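Transcriptional activator PlcR protein (Bacillus thuringiensis, PDB 3U3W) activates transcription of virulence genes as a dimer that binds DNA, its activity switched on by the quorum-sensing signal peptide PapR. Local coordinates at residues D47-I52 / H62-L67. Residues are numbered along the deposited sequence; the frame is centred on the assembly and turned at random. Where two conformers were deposited one is given.
Sequences DILQGI and HFYEVL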
loop_
_atom_site.group_PDB
_atom_site.type_symbol
_atom_site.label_atom_id
_atom_site.label_comp_id
_atom_site.label_asym_id
_atom_site.label_seq_id
_atom_site.Cartn_x
_atom_site.Cartn_y
_atom_site.Cartn_z
ATOM N N ASP A 47 12.666 -19.476 11.669
ATOM C CA ASP A 47 13.718 -19.719 10.689
ATOM C C ASP A 47 13.188 -20.496 9.482
ATOM O O ASP A 47 13.234 -20.014 8.350
ATOM C CB ASP A 47 14.914 -20.446 11.331
ATOM C CG ASP A 47 14.491 -21.527 12.330
ATOM O OD1 ASP A 47 13.333 -21.995 12.272
ATOM O OD2 ASP A 47 15.326 -21.915 13.179
ATOM N N ILE A 48 12.675 -21.696 9.728
ATOM C CA ILE A 48 12.135 -22.543 8.665
ATOM C C ILE A 48 10.979 -21.912 7.867
ATOM O O ILE A 48 10.929 -22.043 6.640
ATOM C CB ILE A 48 11.746 -23.933 9.204
ATOM C CG1 ILE A 48 12.983 -24.599 9.823
ATOM C CG2 ILE A 48 11.151 -24.795 8.101
ATOM C CD1 ILE A 48 12.772 -26.010 10.332
ATOM N N LEU A 49 10.073 -21.205 8.542
ATOM C CA LEU A 49 8.944 -20.586 7.842
ATOM C C LEU A 49 9.416 -19.458 6.943
ATOM O O LEU A 49 8.984 -19.324 5.801
ATOM C CB LEU A 49 7.937 -20.017 8.831
ATOM C CG LEU A 49 6.639 -19.575 8.159
ATOM C CD1 LEU A 49 6.012 -20.731 7.356
ATOM C CD2 LEU A 49 5.669 -19.055 9.208
ATOM N N GLN A 50 10.283 -18.632 7.504
ATOM C CA GLN A 50 10.907 -17.523 6.814
ATOM C C GLN A 50 11.583 -18.012 5.525
ATOM O O GLN A 50 11.379 -17.455 4.448
ATOM C CB GLN A 50 11.904 -16.869 7.776
ATOM C CG GLN A 50 13.208 -16.428 7.162
ATOM C CD GLN A 50 12.999 -15.325 6.171
ATOM O OE1 GLN A 50 12.064 -14.531 6.305
ATOM N NE2 GLN A 50 13.848 -15.275 5.150
ATOM N N GLY A 51 12.354 -19.084 5.648
ATOM C CA GLY A 51 12.963 -19.738 4.506
ATOM C C GLY A 51 11.965 -20.232 3.475
ATOM O O GLY A 51 12.090 -19.920 2.288
ATOM N N ILE A 52 10.978 -21.012 3.910
ATOM C CA ILE A 52 9.965 -21.523 2.982
ATOM C C ILE A 52 9.215 -20.387 2.273
ATOM O O ILE A 52 8.978 -20.452 1.068
ATOM C CB ILE A 52 8.960 -22.445 3.694
ATOM C CG1 ILE A 52 9.607 -23.784 4.022
ATOM C CG2 ILE A 52 7.706 -22.657 2.854
ATOM C CD1 ILE A 52 8.873 -24.529 5.112
ATOM N N HIS A 62 0.793 -14.343 4.939
ATOM C CA HIS A 62 -0.108 -15.284 4.300
ATOM C C HIS A 62 -0.230 -16.581 5.086
ATOM O O HIS A 62 -1.316 -17.128 5.234
ATOM C CB HIS A 62 0.337 -15.593 2.876
ATOM C CG HIS A 62 -0.564 -16.553 2.167
ATOM N ND1 HIS A 62 -1.918 -16.332 2.023
ATOM C CD2 HIS A 62 -0.314 -17.746 1.580
ATOM C CE1 HIS A 62 -2.460 -17.340 1.367
ATOM N NE2 HIS A 62 -1.509 -18.211 1.082
ATOM N N PHE A 63 0.884 -17.088 5.584
ATOM C CA PHE A 63 0.831 -18.349 6.301
ATOM C C PHE A 63 0.161 -18.182 7.654
ATOM O O PHE A 63 -0.477 -19.103 8.169
ATOM C CB PHE A 63 2.221 -18.958 6.411
ATOM C CG PHE A 63 2.834 -19.247 5.083
ATOM C CD1 PHE A 63 2.275 -20.198 4.252
ATOM C CD2 PHE A 63 3.942 -18.550 4.647
ATOM C CE1 PHE A 63 2.824 -20.459 3.019
ATOM C CE2 PHE A 63 4.494 -18.806 3.413
ATOM C CZ PHE A 63 3.937 -19.758 2.601
ATOM N N TYR A 64 0.273 -16.993 8.222
ATOM C CA TYR A 64 -0.458 -16.720 9.441
ATOM C C TYR A 64 -1.958 -16.567 9.174
ATOM O O TYR A 64 -2.775 -17.095 9.926
ATOM C CB TYR A 64 0.123 -15.510 10.159
ATOM C CG TYR A 64 1.412 -15.841 10.870
ATOM C CD1 TYR A 64 1.408 -16.254 12.199
ATOM C CD2 TYR A 64 2.631 -15.770 10.207
ATOM C CE1 TYR A 64 2.586 -16.573 12.854
ATOM C CE2 TYR A 64 3.813 -16.083 10.856
ATOM C CZ TYR A 64 3.781 -16.484 12.178
ATOM O OH TYR A 64 4.951 -16.795 12.820
ATOM N N GLU A 65 -2.317 -15.873 8.097
ATOM C CA GLU A 65 -3.722 -15.692 7.751
ATOM C C GLU A 65 -4.469 -17.020 7.667
ATOM O O GLU A 65 -5.528 -17.189 8.280
ATOM C CB GLU A 65 -3.865 -14.931 6.432
ATOM C CG GLU A 65 -3.567 -13.452 6.550
ATOM C CD GLU A 65 -3.523 -12.754 5.201
ATOM O OE1 GLU A 65 -3.300 -13.442 4.178
ATOM O OE2 GLU A 65 -3.716 -11.516 5.163
ATOM N N VAL A 66 -3.916 -17.965 6.915
ATOM C CA VAL A 66 -4.586 -19.240 6.707
ATOM C C VAL A 66 -4.420 -20.193 7.884
ATOM O O VAL A 66 -4.923 -21.313 7.862
ATOM C CB VAL A 66 -4.094 -19.913 5.434
ATOM C CG1 VAL A 66 -4.362 -19.002 4.247
ATOM C CG2 VAL A 66 -2.615 -20.224 5.549
ATOM N N LEU A 67 -3.736 -19.738 8.925
ATOM C CA LEU A 67 -3.418 -20.604 10.059
ATOM C C LEU A 67 -4.638 -21.191 10.780
ATOM O O LEU A 67 -4.642 -22.369 11.129
ATOM C CB LEU A 67 -2.508 -19.871 11.054
ATOM C CG LEU A 67 -1.871 -20.715 12.159
ATOM C CD1 LEU A 67 -0.871 -21.697 11.573
ATOM C CD2 LEU A 67 -1.212 -19.817 13.190
#
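Leu-49 divides its two methyl groups between neighbouring aromatic side chains, Phe-63 and Tyr-64, and in doing so illustrates how a single branched residue can join two helices without any polar bond between them. With chi1 at -170°, its CG opposite the backbone N, the side chain extends across to the second helix. One prong of the isobutyl fork, CD1, lies 4.0 Å from CD2 of Phe-63, and the leucine and phenylalanine side chains lie alongside one another, each reaching past the other from its own helix. The other prong, CD2, comes within 3.9 Å of CE2 of Tyr-64. Both methyls approach their rings obliquely. The backbones stay well separated, 8.6 Å between the CA atoms of Leu-49 and Phe-63. All three residues are buried, and with no hydrogen bond across the segments the contact is apolar packing of modest extent, 169 Å² in total. The phenol of Tyr-64 reaches the dimer interface, where its OH is hydrogen-bonded to the OH of Tyr-64 of the second subunit. Beside this tyrosine pair the packing carries on, Leu-49 against Met-46 and Tyr-64 against Ile-60, both of the second subunit. The contact joins helix 46-56, part of the helix-turn-helix region, to the short helix 61-65. Phe-63 also rests on Leu-6 and Ile-10 of helix 4-16, and Ile-48 and Ile-52 extend the core from helix 46-56 to Ile-37 of helix 31-38.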